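Long-range contacts in transcriptional activator PlcR protein (Bacillus thuringiensis, PDB 3U3W), which acts as a quorum-sensing virulence regulator, activating transcription by binding DNA through its helix-turn-helix domain when the signal peptide PapR is bound: residues I149-N154 with E186-N191; A160-Y165 with D176-I181; D190-D195 with S226-S231. All coordinates share one frame; numbering follows the deposited sequence. Where two conformers were deposited one is given.

Interaction 1: residues I149-N154 with E186-N191; sequences IDVYQN and EALHDN
Tyr-152 reaches across from the turn before helix 153-167 and lays its ring against Asn-191, the two side chains lying alongside but running opposite ways. Ring and amide planes stand 78° apart. Asn-191 covers one face: ND2 lies over the ring, a little to the CB side of its centre and 3.3 Å from Tyr-152 CG, while Asn-191 CB makes a CH-pi contact 3.8 Å from the ring centroid, nearer the phenol end. With CG of Asn-191 anti to its own backbone N (chi1 -174°), the amide runs back along the tyrosine, and ND2 finds its polar partner in Tyr-156 OH. The opposite face carries Val-151 CG2, offset toward the rim. Leu-188 CD1 comes obliquely to within 4.1 Å of Tyr-152 CE1. Tyr-152 OH gives a hydrogen bond of 2.5 Å to His-189 O, arriving from above the carbonyl plane. The backbone N of Tyr-152 donates to Asp-150 OD1 at 3.0 Å, a capping bond within the type I beta turn, and the Asp-150 carboxylate also holds Lys-79 in a salt bridge. The contact closes the open end of the hairpin of helices 153-167 and 171-187, where the chain passes to helix 192-208 in this TPR-like domain.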
loop_
_atom_site.group_PDB
_atom_site.type_symbol
_atom_site.label_atom_id
_atom_site.label_comp_id
_atom_site.label_asym_id
_atom_site.label_seq_id
_atom_site.Cartn_x
_atom_site.Cartn_y
_atom_site.Cartn_z
ATOM N N ILE A 149 -6.312 13.067 -8.864
ATOM C CA ILE A 149 -6.143 12.474 -7.545
ATOM C C ILE A 149 -4.878 11.623 -7.478
ATOM O O ILE A 149 -4.057 11.788 -6.565
ATOM C CB ILE A 149 -7.363 11.589 -7.180
ATOM C CG1 ILE A 149 -8.659 12.410 -7.205
ATOM C CG2 ILE A 149 -7.165 10.921 -5.816
ATOM C CD1 ILE A 149 -8.720 13.472 -6.138
ATOM N N ASP A 150 -4.732 10.706 -8.436
ATOM C CA ASP A 150 -3.567 9.823 -8.507
ATOM C C ASP A 150 -2.382 10.608 -9.052
ATOM O O ASP A 150 -2.305 10.862 -10.250
ATOM C CB ASP A 150 -3.878 8.605 -9.388
ATOM C CG ASP A 150 -2.759 7.555 -9.390
ATOM O OD1 ASP A 150 -1.604 7.859 -9.009
ATOM O OD2 ASP A 150 -3.040 6.413 -9.812
ATOM N N VAL A 151 -1.468 11.008 -8.168
ATOM C CA VAL A 151 -0.351 11.861 -8.575
ATOM C C VAL A 151 0.691 11.138 -9.441
ATOM O O VAL A 151 1.554 11.781 -10.005
ATOM C CB VAL A 151 0.353 12.569 -7.361
ATOM C CG1 VAL A 151 -0.656 13.294 -6.501
ATOM C CG2 VAL A 151 1.169 11.587 -6.518
ATOM N N TYR A 152 0.598 9.813 -9.553
ATOM C CA TYR A 152 1.622 9.029 -10.255
ATOM C C TYR A 152 1.272 8.658 -11.694
ATOM O O TYR A 152 2.097 8.054 -12.383
ATOM C CB TYR A 152 1.935 7.741 -9.486
ATOM C CG TYR A 152 2.451 8.001 -8.099
ATOM C CD1 TYR A 152 3.795 8.270 -7.875
ATOM C CD2 TYR A 152 1.590 7.991 -7.009
ATOM C CE1 TYR A 152 4.267 8.522 -6.599
ATOM C CE2 TYR A 152 2.050 8.240 -5.739
ATOM C CZ TYR A 152 3.391 8.507 -5.535
ATOM O OH TYR A 152 3.846 8.756 -4.254
ATOM N N GLN A 153 0.062 9.004 -12.137
ATOM C CA GLN A 153 -0.443 8.570 -13.443
ATOM C C GLN A 153 0.434 8.982 -14.648
ATOM O O GLN A 153 0.717 8.157 -15.504
ATOM C CB GLN A 153 -1.883 9.034 -13.638
ATOM C CG GLN A 153 -2.544 8.451 -14.862
ATOM C CD GLN A 153 -4.049 8.322 -14.701
ATOM O OE1 GLN A 153 -4.544 7.377 -14.073
ATOM N NE2 GLN A 153 -4.786 9.275 -15.265
ATOM N N ASN A 154 0.858 10.244 -14.705
ATOM C CA ASN A 154 1.821 10.679 -15.714
ATOM C C ASN A 154 3.126 9.874 -15.710
ATOM O O ASN A 154 3.694 9.600 -16.773
ATOM C CB ASN A 154 2.147 12.173 -15.570
ATOM C CG ASN A 154 0.977 13.051 -15.888
ATOM O OD1 ASN A 154 0.064 12.652 -16.600
ATOM N ND2 ASN A 154 0.987 14.261 -15.351
ATOM N N GLU A 186 12.134 10.596 -6.750
ATOM C CA GLU A 186 12.861 11.103 -5.580
ATOM C C GLU A 186 12.037 12.196 -4.922
ATOM O O GLU A 186 11.848 12.214 -3.703
ATOM C CB GLU A 186 14.209 11.701 -5.993
ATOM C CG GLU A 186 15.167 10.742 -6.696
ATOM C CD GLU A 186 16.031 9.943 -5.726
ATOM O OE1 GLU A 186 16.147 10.351 -4.543
ATOM O OE2 GLU A 186 16.595 8.909 -6.155
ATOM N N ALA A 187 11.545 13.100 -5.765
ATOM C CA ALA A 187 10.722 14.237 -5.363
ATOM C C ALA A 187 9.358 13.862 -4.776
ATOM O O ALA A 187 8.931 14.443 -3.784
ATOM C CB ALA A 187 10.532 15.194 -6.551
ATOM N N LEU A 188 8.667 12.908 -5.388
ATOM C CA LEU A 188 7.327 12.584 -4.936
ATOM C C LEU A 188 7.338 11.685 -3.708
ATOM O O LEU A 188 8.307 10.997 -3.415
ATOM C CB LEU A 188 6.493 11.945 -6.051
ATOM C CG LEU A 188 6.365 12.735 -7.357
ATOM C CD1 LEU A 188 5.235 12.173 -8.217
ATOM C CD2 LEU A 188 6.137 14.208 -7.084
ATOM N N HIS A 189 6.234 11.718 -2.982
ATOM C CA HIS A 189 6.014 10.800 -1.878
ATOM C C HIS A 189 6.268 9.353 -2.304
ATOM O O HIS A 189 6.228 9.021 -3.488
ATOM C CB HIS A 189 4.607 11.000 -1.298
ATOM C CG HIS A 189 4.499 12.209 -0.420
ATOM N ND1 HIS A 189 5.149 13.392 -0.702
ATOM C CD2 HIS A 189 3.844 12.409 0.748
ATOM C CE1 HIS A 189 4.890 14.272 0.249
ATOM N NE2 HIS A 189 4.101 13.701 1.141
ATOM N N ASP A 190 6.554 8.502 -1.332
ATOM C CA ASP A 190 6.918 7.131 -1.624
ATOM C C ASP A 190 5.848 6.329 -2.356
ATOM O O ASP A 190 4.700 6.239 -1.924
ATOM C CB ASP A 190 7.370 6.415 -0.349
ATOM C CG ASP A 190 8.633 7.047 0.260
ATOM O OD1 ASP A 190 9.369 7.774 -0.474
ATOM O OD2 ASP A 190 8.871 6.822 1.474
ATOM N N ASN A 191 6.263 5.771 -3.487
ATOM C CA ASN A 191 5.515 4.767 -4.220
ATOM C C ASN A 191 6.538 3.711 -4.592
ATOM O O ASN A 191 7.013 3.659 -5.729
ATOM C CB ASN A 191 4.903 5.367 -5.478
ATOM C CG ASN A 191 3.979 4.396 -6.204
ATOM O OD1 ASN A 191 3.950 3.190 -5.924
ATOM N ND2 ASN A 191 3.225 4.924 -7.156
#

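Interaction 2: residues A160-Y165 with D176-I181; sequences AIANIY and DLFEQI
Leu-177 opens the contact on segment 176-181 of helix 171-187, facing Ala-162 where the two backbones come closest, their CA atoms 5.7 Å apart. A chi1 of -177° swings its CG away from the backbone N and lays the branched end against helix 153-167. There Leu-177 CG rests 3.7 Å from Ala-162 CB, and Leu-177 CD2 continues past it to Ile-161 CG2 at 3.6 Å. One residue on, Phe-178 passes the other flank of the same alanine. Ala-162 CB sits over one ring face, 3.6 Å from the centroid, a CH-pi contact that the small methyl allows. At the ring edge, near its plane, Asn-163 OD1 approaches Phe-178 CZ to 3.2 Å; amide and ring planes are 51° apart. The Asn-163 amide turns its other end, ND2, to the bound peptide, making a weak hydrogen bond to the peptide backbone. Ala-162 is therefore held between a leucine and a phenylalanine, and the short helix segments run antiparallel at 159° with axes 9.1 Å apart. Behind Ile-161 lies Leu-138 of helix 131-143, while Phe-178 and Ile-181 turn to helix 192-208, so the hairpin is packed between the helices that precede and follow it.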
loop_
_atom_site.group_PDB
_atom_site.type_symbol
_atom_site.label_atom_id
_atom_site.label_comp_id
_atom_site.label_asym_id
_atom_site.label_seq_id
_atom_site.Cartn_x
_atom_site.Cartn_y
_atom_site.Cartn_z
ATOM N N ALA A 160 5.490 3.472 -19.602
ATOM C CA ALA A 160 5.063 2.828 -20.863
ATOM C C ALA A 160 5.836 3.362 -22.089
ATOM O O ALA A 160 6.380 2.593 -22.876
ATOM C CB ALA A 160 3.547 2.969 -21.074
ATOM N N ILE A 161 5.905 4.681 -22.226
ATOM C CA ILE A 161 6.691 5.280 -23.290
ATOM C C ILE A 161 8.136 4.761 -23.288
ATOM O O ILE A 161 8.661 4.369 -24.326
ATOM C CB ILE A 161 6.674 6.817 -23.203
ATOM C CG1 ILE A 161 5.278 7.356 -23.541
ATOM C CG2 ILE A 161 7.723 7.402 -24.133
ATOM C CD1 ILE A 161 5.068 8.842 -23.222
ATOM N N ALA A 162 8.772 4.734 -22.116
ATOM C CA ALA A 162 10.159 4.274 -22.019
ATOM C C ALA A 162 10.331 2.788 -22.392
ATOM O O ALA A 162 11.328 2.409 -23.012
ATOM C CB ALA A 162 10.702 4.542 -20.630
ATOM N N ASN A 163 9.357 1.958 -22.007
ATOM C CA ASN A 163 9.340 0.542 -22.364
ATOM C C ASN A 163 9.292 0.339 -23.869
ATOM O O ASN A 163 9.889 -0.587 -24.399
ATOM C CB ASN A 163 8.106 -0.163 -21.768
ATOM C CG ASN A 163 8.237 -0.439 -20.269
ATOM O OD1 ASN A 163 9.312 -0.324 -19.693
ATOM N ND2 ASN A 163 7.134 -0.821 -19.644
ATOM N N ILE A 164 8.534 1.191 -24.545
ATOM C CA ILE A 164 8.281 1.011 -25.963
ATOM C C ILE A 164 9.493 1.444 -26.791
ATOM O O ILE A 164 9.886 0.734 -27.717
ATOM C CB ILE A 164 6.995 1.729 -26.404
ATOM C CG1 ILE A 164 5.792 1.091 -25.701
ATOM C CG2 ILE A 164 6.839 1.667 -27.931
ATOM C CD1 ILE A 164 4.504 1.849 -25.887
ATOM N N TYR A 165 10.086 2.584 -26.441
ATOM C CA TYR A 165 11.391 2.976 -26.991
ATOM C C TYR A 165 12.370 1.823 -26.814
ATOM O O TYR A 165 13.075 1.429 -27.751
ATOM C CB TYR A 165 11.954 4.203 -26.269
ATOM C CG TYR A 165 11.440 5.538 -26.762
ATOM C CD1 TYR A 165 11.337 5.806 -28.117
ATOM C CD2 TYR A 165 11.064 6.540 -25.859
ATOM C CE1 TYR A 165 10.864 7.034 -28.575
ATOM C CE2 TYR A 165 10.594 7.768 -26.300
ATOM C CZ TYR A 165 10.499 8.011 -27.667
ATOM O OH TYR A 165 10.041 9.227 -28.132
ATOM N N ASP A 176 17.411 6.871 -20.885
ATOM C CA ASP A 176 17.352 8.244 -20.405
ATOM C C ASP A 176 15.985 8.594 -19.812
ATOM O O ASP A 176 15.904 9.378 -18.873
ATOM C CB ASP A 176 17.750 9.237 -21.512
ATOM C CG ASP A 176 19.273 9.360 -21.688
ATOM O OD1 ASP A 176 20.023 9.274 -20.681
ATOM O OD2 ASP A 176 19.719 9.552 -22.840
ATOM N N LEU A 177 14.915 8.010 -20.351
ATOM C CA LEU A 177 13.575 8.248 -19.832
ATOM C C LEU A 177 13.366 7.536 -18.486
ATOM O O LEU A 177 12.774 8.097 -17.563
ATOM C CB LEU A 177 12.494 7.881 -20.854
ATOM C CG LEU A 177 11.058 8.170 -20.384
ATOM C CD1 LEU A 177 10.936 9.504 -19.626
ATOM C CD2 LEU A 177 10.039 8.115 -21.529
ATOM N N PHE A 178 13.886 6.320 -18.363
ATOM C CA PHE A 178 13.875 5.625 -17.079
ATOM C C PHE A 178 14.580 6.435 -15.991
ATOM O O PHE A 178 14.043 6.616 -14.885
ATOM C CB PHE A 178 14.505 4.236 -17.202
ATOM C CG PHE A 178 13.639 3.263 -17.933
ATOM C CD1 PHE A 178 12.296 3.099 -17.565
ATOM C CD2 PHE A 178 14.134 2.529 -18.999
ATOM C CE1 PHE A 178 11.466 2.220 -18.250
ATOM C CE2 PHE A 178 13.312 1.643 -19.683
ATOM C CZ PHE A 178 11.970 1.489 -19.300
ATOM N N GLU A 179 15.778 6.929 -16.299
ATOM C CA GLU A 179 16.504 7.758 -15.348
ATOM C C GLU A 179 15.698 8.999 -14.960
ATOM O O GLU A 179 15.694 9.378 -13.801
ATOM C CB GLU A 179 17.876 8.151 -15.887
ATOM C CG GLU A 179 18.826 6.979 -16.081
ATOM C CD GLU A 179 20.188 7.434 -16.580
ATOM O OE1 GLU A 179 20.308 8.615 -16.967
ATOM O OE2 GLU A 179 21.137 6.620 -16.571
ATOM N N GLN A 180 15.012 9.629 -15.910
ATOM C CA GLN A 180 14.184 10.791 -15.566
ATOM C C GLN A 180 13.055 10.428 -14.611
ATOM O O GLN A 180 12.729 11.214 -13.727
ATOM C CB GLN A 180 13.557 11.432 -16.797
ATOM C CG GLN A 180 14.376 12.458 -17.534
ATOM C CD GLN A 180 13.710 12.824 -18.856
ATOM O OE1 GLN A 180 14.292 12.634 -19.930
ATOM N NE2 GLN A 180 12.466 13.316 -18.785
ATOM N N ILE A 181 12.438 9.261 -14.817
ATOM C CA ILE A 181 11.346 8.798 -13.945
ATOM C C ILE A 181 11.821 8.554 -12.512
ATOM O O ILE A 181 11.193 9.012 -11.552
ATOM C CB ILE A 181 10.624 7.526 -14.495
ATOM C CG1 ILE A 181 9.955 7.825 -15.834
ATOM C CG2 ILE A 181 9.587 7.008 -13.490
ATOM C CD1 ILE A 181 9.741 6.609 -16.709
#

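Interaction 3: residues D190-D195 with S226-S231; sequences DNEEFD and SCRINS
Glu-192 and Arg-228 meet in a two-pronged salt bridge at the start of helix 192-208 and the end of helix 212-228. Followed outward, the glutamate begins with CB resting 4.0 Å from Ile-229 CD1, an apolar contact before the chain turns polar. From there the extended chain carries CD to the edge of the Arg-228 guanidinium, in its plane. Glu-192 OE1 takes NH2 of Arg-228 at 3.2 Å, and Glu-192 OE2 takes NH1 of Arg-228 at 3.0 Å. Both bonds are nearly straight, with N-H...acceptor angles of 171° and 167°. Each uses the syn side of its oxygen and comes in somewhat out of the carboxylate plane, since the two flat groups are turned 33° against each other. Arg-228 bends at chi3 to bring its end round, while Glu-192 OE2 also has Ile-229 CG2 at 3.8 Å. Beyond the isoleucine, Glu-193 OE2 lies 3.3 Å from Ser-231 OG, a weak polar contact. Helix 212-228 closes here in a Schellman motif: Ser-231 N bonds to Ser-226 O at 2.9 Å, with Asn-230, whose phi is positive, as the C-prime residue and its backbone hydrogen-bonded to the second subunit. End-on pairing of both terminal nitrogens with both oxygens fixes the mutual rotation of carboxylate and guanidinium, and the opposed charges probably compensate each other where the surface of the chain leaves Arg-228 exposed.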
loop_
_atom_site.group_PDB
_atom_site.type_symbol
_atom_site.label_atom_id
_atom_site.label_comp_id
_atom_site.label_asym_id
_atom_site.label_seq_id
_atom_site.Cartn_x
_atom_site.Cartn_y
_atom_site.Cartn_z
ATOM N N ASP A 190 6.554 8.502 -1.332
ATOM C CA ASP A 190 6.918 7.131 -1.624
ATOM C C ASP A 190 5.848 6.329 -2.356
ATOM O O ASP A 190 4.700 6.239 -1.924
ATOM C CB ASP A 190 7.370 6.415 -0.349
ATOM C CG ASP A 190 8.633 7.047 0.260
ATOM O OD1 ASP A 190 9.369 7.774 -0.474
ATOM O OD2 ASP A 190 8.871 6.822 1.474
ATOM N N ASN A 191 6.263 5.771 -3.487
ATOM C CA ASN A 191 5.515 4.767 -4.220
ATOM C C ASN A 191 6.538 3.711 -4.592
ATOM O O ASN A 191 7.013 3.659 -5.729
ATOM C CB ASN A 191 4.903 5.367 -5.478
ATOM C CG ASN A 191 3.979 4.396 -6.204
ATOM O OD1 ASN A 191 3.950 3.190 -5.924
ATOM N ND2 ASN A 191 3.225 4.924 -7.156
ATOM N N GLU A 192 6.901 2.883 -3.621
ATOM C CA GLU A 192 8.059 2.016 -3.785
ATOM C C GLU A 192 7.823 0.811 -4.713
ATOM O O GLU A 192 8.761 0.334 -5.364
ATOM C CB GLU A 192 8.633 1.621 -2.420
ATOM C CG GLU A 192 8.907 2.841 -1.540
ATOM C CD GLU A 192 10.061 2.648 -0.573
ATOM O OE1 GLU A 192 11.235 2.819 -0.993
ATOM O OE2 GLU A 192 9.788 2.347 0.613
ATOM N N GLU A 193 6.581 0.340 -4.802
ATOM C CA GLU A 193 6.248 -0.649 -5.829
ATOM C C GLU A 193 6.543 -0.138 -7.235
ATOM O O GLU A 193 7.149 -0.852 -8.031
ATOM C CB GLU A 193 4.805 -1.113 -5.732
ATOM C CG GLU A 193 4.620 -2.332 -4.829
ATOM C CD GLU A 193 3.162 -2.561 -4.463
ATOM O OE1 GLU A 193 2.350 -1.610 -4.586
ATOM O OE2 GLU A 193 2.829 -3.696 -4.053
ATOM N N PHE A 194 6.143 1.100 -7.533
ATOM C CA PHE A 194 6.441 1.677 -8.841
ATOM C C PHE A 194 7.954 1.796 -9.099
ATOM O O PHE A 194 8.433 1.443 -10.169
ATOM C CB PHE A 194 5.745 3.026 -9.047
ATOM C CG PHE A 194 5.901 3.569 -10.442
ATOM C CD1 PHE A 194 5.551 2.796 -11.544
ATOM C CD2 PHE A 194 6.410 4.843 -10.654
ATOM C CE1 PHE A 194 5.703 3.290 -12.824
ATOM C CE2 PHE A 194 6.572 5.352 -11.940
ATOM C CZ PHE A 194 6.220 4.582 -13.021
ATOM N N ASP A 195 8.680 2.289 -8.105
ATOM C CA ASP A 195 10.136 2.352 -8.116
ATOM C C ASP A 195 10.722 0.997 -8.522
ATOM O O ASP A 195 11.641 0.926 -9.343
ATOM C CB ASP A 195 10.620 2.728 -6.708
ATOM C CG ASP A 195 12.024 3.342 -6.686
ATOM O OD1 ASP A 195 12.122 4.574 -6.493
ATOM O OD2 ASP A 195 13.028 2.602 -6.828
ATOM N N SER A 226 12.159 -4.622 -2.781
ATOM C CA SER A 226 11.055 -5.567 -2.740
ATOM C C SER A 226 10.993 -6.315 -1.404
ATOM O O SER A 226 9.929 -6.406 -0.801
ATOM C CB SER A 226 11.150 -6.564 -3.892
ATOM O OG SER A 226 10.881 -5.922 -5.118
ATOM N N CYS A 227 12.123 -6.854 -0.952
ATOM C CA CYS A 227 12.157 -7.546 0.342
ATOM C C CYS A 227 11.821 -6.645 1.540
ATOM O O CYS A 227 11.102 -7.049 2.444
ATOM C CB CYS A 227 13.490 -8.256 0.545
ATOM S SG CYS A 227 13.738 -9.557 -0.676
ATOM N N ARG A 228 12.307 -5.417 1.517
ATOM C CA ARG A 228 12.045 -4.471 2.588
ATOM C C ARG A 228 10.572 -4.092 2.688
ATOM O O ARG A 228 10.065 -3.859 3.785
ATOM C CB ARG A 228 12.913 -3.211 2.432
ATOM C CG ARG A 228 12.508 -2.086 3.364
ATOM C CD ARG A 228 13.569 -0.984 3.443
ATOM N NE ARG A 228 13.869 -0.409 2.139
ATOM C CZ ARG A 228 13.063 0.426 1.495
ATOM N NH1 ARG A 228 11.910 0.789 2.041
ATOM N NH2 ARG A 228 13.413 0.903 0.306
ATOM N N ILE A 229 9.885 -4.005 1.556
ATOM C CA ILE A 229 8.456 -3.668 1.592
ATOM C C ILE A 229 7.560 -4.916 1.513
ATOM O O ILE A 229 6.353 -4.819 1.434
ATOM C CB ILE A 229 8.070 -2.630 0.502
ATOM C CG1 ILE A 229 8.094 -3.242 -0.900
ATOM C CG2 ILE A 229 8.998 -1.413 0.562
ATOM C CD1 ILE A 229 7.700 -2.239 -1.981
ATOM N N ASN A 230 8.178 -6.088 1.544
ATOM C CA ASN A 230 7.455 -7.343 1.408
ATOM C C ASN A 230 6.566 -7.444 0.171
ATOM O O ASN A 230 5.427 -7.910 0.253
ATOM C CB ASN A 230 6.651 -7.627 2.677
ATOM C CG ASN A 230 7.532 -7.703 3.911
ATOM O OD1 ASN A 230 7.298 -7.011 4.897
ATOM N ND2 ASN A 230 8.560 -8.537 3.851
ATOM N N SER A 231 7.102 -7.032 -0.974
ATOM C CA SER A 231 6.382 -7.109 -2.241
ATOM C C SER A 231 6.875 -8.256 -3.110
ATOM O O SER A 231 8.081 -8.456 -3.252
ATOM C CB SER A 231 6.520 -5.799 -3.006
ATOM O OG SER A 231 5.523 -5.686 -3.993
#

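In the fold
Interactions 1 and 2 join the same pair, helix 153-167 and helix 171-187, with interaction 2 nested inside the loop that interaction 1 closes, their centres about 16 Å apart. Interaction 2 is the buried one and wholly apolar apart from an amide oxygen at a ring edge; interactions 1 and 3 lie at the surface, where polar bonds, a phenol to a carbonyl and a salt bridge, join the packing. Interaction 3 moves one step along the chain to helices 192-208 and 212-228, and shares Asp-190 and Asn-191 with interaction 1. Both surface contacts touch the second subunit, whereas interaction 2 borders the bound peptide. Ile-181 of interaction 2 packs on Phe-194 of interaction 3.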